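PDB 5KKO: uncharacterised protein from Vibrio cholerae, which is of unknown function but folds into a strand followed by two helices and pairs its strand with that of another copy in an assembly of six chains. Local coordinates for residues F7-E11 / L12-A16; L18-T21 / T22-S25. All coordinates share one frame; numbering follows the deposited sequence.

Contact 1. Residues F7-E11 / L12-A16; sequences FQIDE and LTLNA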
loop_
_atom_site.group_PDB
_atom_site.type_symbol
_atom_site.label_atom_id
_atom_site.label_comp_id
_atom_site.label_asym_id
_atom_site.label_seq_id
_atom_site.Cartn_x
_atom_site.Cartn_y
_atom_site.Cartn_z
ATOM N N PHE C 7 -1.017 -9.866 -2.199
ATOM C CA PHE C 7 -0.723 -11.187 -2.712
ATOM C C PHE C 7 -0.764 -12.138 -1.530
ATOM O O PHE C 7 -0.456 -11.727 -0.397
ATOM C CB PHE C 7 0.656 -11.179 -3.374
ATOM C CG PHE C 7 0.680 -10.404 -4.633
ATOM C CD1 PHE C 7 0.914 -9.078 -4.607
ATOM C CD2 PHE C 7 0.448 -11.008 -5.839
ATOM C CE1 PHE C 7 0.899 -8.305 -5.739
ATOM C CE2 PHE C 7 0.458 -10.238 -7.002
ATOM C CZ PHE C 7 0.686 -8.872 -6.936
ATOM N N GLN C 8 -1.165 -13.355 -1.758
ATOM C CA GLN C 8 -1.178 -14.336 -0.700
ATOM C C GLN C 8 -0.025 -15.315 -0.921
ATOM O O GLN C 8 0.226 -15.690 -1.986
ATOM C CB GLN C 8 -2.495 -15.094 -0.622
ATOM C CG GLN C 8 -3.681 -14.225 -0.229
ATOM C CD GLN C 8 -4.571 -14.794 0.872
ATOM O OE1 GLN C 8 -4.874 -14.109 1.845
ATOM N NE2 GLN C 8 -5.016 -16.047 0.712
ATOM N N ILE C 9 0.679 -15.679 0.130
ATOM C CA ILE C 9 1.758 -16.670 0.035
ATOM C C ILE C 9 1.495 -17.800 1.031
ATOM O O ILE C 9 1.248 -17.544 2.216
ATOM C CB ILE C 9 3.138 -16.028 0.254
ATOM C CG1 ILE C 9 4.219 -17.101 0.201
ATOM C CG2 ILE C 9 3.227 -15.306 1.530
ATOM C CD1 ILE C 9 5.505 -16.559 0.533
ATOM N N ASP C 10 1.525 -19.038 0.545
ATOM C CA ASP C 10 1.321 -20.153 1.450
ATOM C C ASP C 10 2.502 -20.284 2.405
ATOM O O ASP C 10 3.635 -19.882 2.117
ATOM C CB ASP C 10 1.150 -21.463 0.674
ATOM C CG ASP C 10 2.354 -21.729 -0.201
ATOM O OD1 ASP C 10 2.520 -21.018 -1.225
ATOM O OD2 ASP C 10 3.147 -22.581 0.181
ATOM N N GLU C 11 2.228 -20.899 3.547
ATOM C CA GLU C 11 3.246 -21.050 4.585
ATOM C C GLU C 11 4.417 -21.888 4.101
ATOM O O GLU C 11 5.578 -21.565 4.404
ATOM C CB GLU C 11 2.596 -21.642 5.847
ATOM C CG GLU C 11 3.582 -21.802 6.986
ATOM C CD GLU C 11 2.865 -22.087 8.278
ATOM O OE1 GLU C 11 3.102 -21.349 9.261
ATOM O OE2 GLU C 11 2.046 -23.035 8.296
ATOM N N LEU C 12 4.163 -22.925 3.299
ATOM C CA LEU C 12 5.299 -23.716 2.826
ATOM C C LEU C 12 6.263 -22.876 1.990
ATOM O O LEU C 12 7.499 -23.003 2.118
ATOM C CB LEU C 12 4.812 -24.939 2.019
ATOM C CG LEU C 12 4.796 -26.280 2.775
ATOM C CD1 LEU C 12 6.210 -26.873 2.867
ATOM C CD2 LEU C 12 4.165 -26.154 4.165
ATOM N N THR C 13 5.729 -22.047 1.098
ATOM C CA THR C 13 6.578 -21.209 0.269
ATOM C C THR C 13 7.290 -20.144 1.098
ATOM O O THR C 13 8.475 -19.875 0.880
ATOM C CB THR C 13 5.756 -20.544 -0.824
ATOM O OG1 THR C 13 5.139 -21.566 -1.639
ATOM C CG2 THR C 13 6.622 -19.525 -1.648
ATOM N N LEU C 14 6.576 -19.522 2.052
ATOM C CA LEU C 14 7.253 -18.539 2.890
ATOM C C LEU C 14 8.409 -19.169 3.666
ATOM O O LEU C 14 9.516 -18.599 3.729
ATOM C CB LEU C 14 6.222 -17.891 3.823
ATOM C CG LEU C 14 6.745 -16.951 4.862
ATOM C CD1 LEU C 14 7.362 -15.844 4.116
ATOM C CD2 LEU C 14 5.555 -16.440 5.744
ATOM N N ASN C 15 8.157 -20.339 4.267
ATOM C CA ASN C 15 9.213 -21.002 5.030
ATOM C C ASN C 15 10.338 -21.455 4.125
ATOM O O ASN C 15 11.513 -21.407 4.525
ATOM C CB ASN C 15 8.595 -22.180 5.810
ATOM C CG ASN C 15 7.887 -21.702 7.065
ATOM O OD1 ASN C 15 8.138 -20.566 7.521
ATOM N ND2 ASN C 15 6.992 -22.518 7.600
ATOM N N ALA C 16 10.013 -21.887 2.913
ATOM C CA ALA C 16 11.088 -22.259 1.996
ATOM C C ALA C 16 11.979 -21.065 1.677
ATOM O O ALA C 16 13.217 -21.189 1.614
ATOM C CB ALA C 16 10.526 -22.815 0.685
HETATM O O HOH W 1 5.433 -21.765 10.310
#

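Contact 2. Residues L18-T21 / T22-S25; sequences LRIT and TIES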
loop_
_atom_site.group_PDB
_atom_site.type_symbol
_atom_site.label_atom_id
_atom_site.label_comp_id
_atom_site.label_asym_id
_atom_site.label_seq_id
_atom_site.Cartn_x
_atom_site.Cartn_y
_atom_site.Cartn_z
ATOM N N LEU C 18 12.456 -18.434 3.596
ATOM C CA LEU C 18 13.245 -18.179 4.803
ATOM C C LEU C 18 14.439 -19.115 4.879
ATOM O O LEU C 18 15.565 -18.690 5.244
ATOM C CB LEU C 18 12.355 -18.297 6.076
ATOM C CG LEU C 18 11.507 -17.050 6.290
ATOM C CD1 LEU C 18 10.268 -17.365 7.218
ATOM C CD2 LEU C 18 12.290 -15.867 6.874
ATOM N N ARG C 19 14.205 -20.389 4.608
ATOM C CA ARG C 19 15.296 -21.353 4.657
ATOM C C ARG C 19 16.345 -21.041 3.599
ATOM O O ARG C 19 17.572 -21.135 3.854
ATOM C CB ARG C 19 14.724 -22.740 4.456
ATOM C CG ARG C 19 15.808 -23.794 4.492
ATOM C CD ARG C 19 15.138 -25.153 4.233
ATOM N NE ARG C 19 16.174 -26.091 3.811
ATOM C CZ ARG C 19 17.026 -26.589 4.670
ATOM N NH1 ARG C 19 16.840 -26.308 5.957
ATOM N NH2 ARG C 19 17.987 -27.431 4.251
ATOM N N ILE C 20 15.899 -20.674 2.399
ATOM C CA ILE C 20 16.822 -20.411 1.297
ATOM C C ILE C 20 17.783 -19.267 1.659
ATOM O O ILE C 20 18.970 -19.321 1.289
ATOM C CB ILE C 20 16.044 -20.108 0.006
ATOM C CG1 ILE C 20 15.459 -21.345 -0.582
ATOM C CG2 ILE C 20 17.004 -19.435 -1.067
ATOM C CD1 ILE C 20 14.289 -21.017 -1.539
ATOM N N THR C 21 17.352 -18.262 2.433
ATOM C CA THR C 21 18.285 -17.202 2.743
ATOM C C THR C 21 19.523 -17.673 3.495
ATOM O O THR C 21 20.553 -16.992 3.429
ATOM C CB THR C 21 17.651 -16.080 3.594
ATOM O OG1 THR C 21 17.284 -16.555 4.890
ATOM C CG2 THR C 21 16.435 -15.506 2.918
ATOM N N THR C 22 19.482 -18.834 4.178
ATOM C CA THR C 22 20.631 -19.257 4.946
ATOM C C THR C 22 21.145 -20.649 4.554
ATOM O O THR C 22 21.987 -21.203 5.276
ATOM C CB THR C 22 20.334 -19.215 6.448
ATOM O OG1 THR C 22 19.246 -20.088 6.774
ATOM C CG2 THR C 22 20.001 -17.741 6.965
ATOM N N ILE C 23 20.718 -21.188 3.400
ATOM C CA ILE C 23 21.240 -22.493 2.985
ATOM C C ILE C 23 22.729 -22.366 2.716
ATOM O O ILE C 23 23.133 -21.605 1.829
ATOM C CB ILE C 23 20.509 -23.001 1.756
ATOM C CG1 ILE C 23 19.089 -23.447 2.087
ATOM C CG2 ILE C 23 21.284 -24.265 1.167
ATOM C CD1 ILE C 23 18.276 -23.874 0.887
ATOM N N GLU C 24 23.560 -23.163 3.433
ATOM C CA GLU C 24 24.990 -22.901 3.415
ATOM C C GLU C 24 25.672 -23.390 2.138
ATOM O O GLU C 24 26.731 -22.852 1.769
ATOM C CB GLU C 24 25.623 -23.540 4.652
ATOM C CG GLU C 24 25.080 -22.930 5.992
ATOM C CD GLU C 24 25.530 -23.662 7.263
ATOM O OE1 GLU C 24 26.672 -24.168 7.293
ATOM O OE2 GLU C 24 24.743 -23.711 8.250
ATOM N N SER C 25 25.061 -24.319 1.421
ATOM C CA SER C 25 25.674 -24.914 0.252
ATOM C C SER C 25 25.302 -24.239 -1.041
ATOM O O SER C 25 25.747 -24.700 -2.114
ATOM C CB SER C 25 25.304 -26.398 0.143
ATOM O OG SER C 25 23.878 -26.559 0.093
HETATM O O HOH W 2 16.925 -19.055 7.773
#

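Contact 1. Residues F7-E11 / L12-A16
Asp10 caps the start of helix 11-20 by bonding to Thr13. CG of Asp10 sits between its own backbone N and carbonyl carbon (chi1 58°), which swings the carboxylate onto the first turn of the helix. OD2 accepts from Thr13 N at 2.8 Å; this N-H comes from above the carboxylate plane, not within it. OD1 takes the hydroxyl OG1 of Thr13 at 2.7 Å, on its syn lone pair. The two side chains cross at about a right angle, and two bonds to one residue fix the rotation of the carboxylate. The backbone winds on with Leu14 N to Asp10 O and Asn15 N to Glu11 O.

The cap and Ile9 together form the close-packed part. CD1 of Ile9 comes to 3.6 Å from CB of Leu14 and 3.8 Å from CG2 of Thr13. Ile9 and Leu14 are buried, and Ile9 also packs on Ile42 of helix 28-43.

The other side is looser and wet. Glu11 and Asn15 lie side by side, and water 1 joins Glu11 OE1 (2.6 Å) to Asn15 ND2 (3.2 Å). OD1 of Asn15 is hydrogen-bonded to NZ of Lys43 of the second subunit.

This is a strand-to-helix junction with an aspartate N-cap. Strand 2-10, which ends here, pairs antiparallel with a strand of the second subunit in an intersubunit sheet.

Contact 2. Residues L18-T21 / T22-S25
Ile23 has CG1 anti to its carbonyl carbon (chi1 -72°), and this turns CG1 and CD1 back against the last turn of helix 11-20. Arg19 has CG anti to its backbone N (chi1 180°) and runs extended from CG to NE. Its chain passes Ile23 at about a right angle, with CG of Arg19 4.1 Å from CG1 of Ile23. CG1 of Ile23 also lies over one face of the guanidinium. CD1 of Ile23 lies 4.1 Å from CG1 of Ile20. These two side-chain pairs are loose; CG1 of Ile23 comes closer to O of Arg19, at 3.3 Å. Ile23 was deposited in two conformers, so these distances describe one of them.

The backbone closes in a type I beta turn from Ile20 to Ile23. Thr22 N donates to Arg19 O at 3.0 Å, from above the carbonyl plane. The bond from Ile23 N to Ile20 O is weak, at 3.3 Å, and doubtful, because the place of Ile20 O is less sure.

The threonines form the polar side. OG1 of Thr21 donates to Leu18 O at 2.8 Å, tilted 25° from the carbonyl plane. Water 2 donates to the same oxygen at 2.9 Å and is hydrogen-bonded to OG1 of Thr22. A hydroxyl and a water thus both grip the carbonyl of Leu18.

Ile20 is buried against Leu34, Ile35 and His38 of helix 28-43. NH1 of Arg31 on that helix is hydrogen-bonded to Thr21 O. Both threonines pack on Lys36 of the second subunit.

The chemistry is that of a helix C-terminal end, where carbonyls that the helix cannot fully pair are met by a turn N-H, a threonine hydroxyl, a water and Arg31.

Contacts 1 and 2 sit near the two ends of helix 11-20, with centres about 15 Å apart. Contact 1 serves the N-terminal end, where donors need acceptors. Contact 2 serves the C-terminal end, where acceptors need donors. Both are partly buried, each with two buried residues, but contact 2 has two exposed residues against one in contact 1. Contact 1 lies nearer the chain centre, about 9 Å from it to the contact's centre against about 16 Å for contact 2, which leads into the loop before helix 28-43. Ile9 and Ile20 both lean on that helix. Both contacts also touch the second subunit, but only in contact 1 does a strand join it.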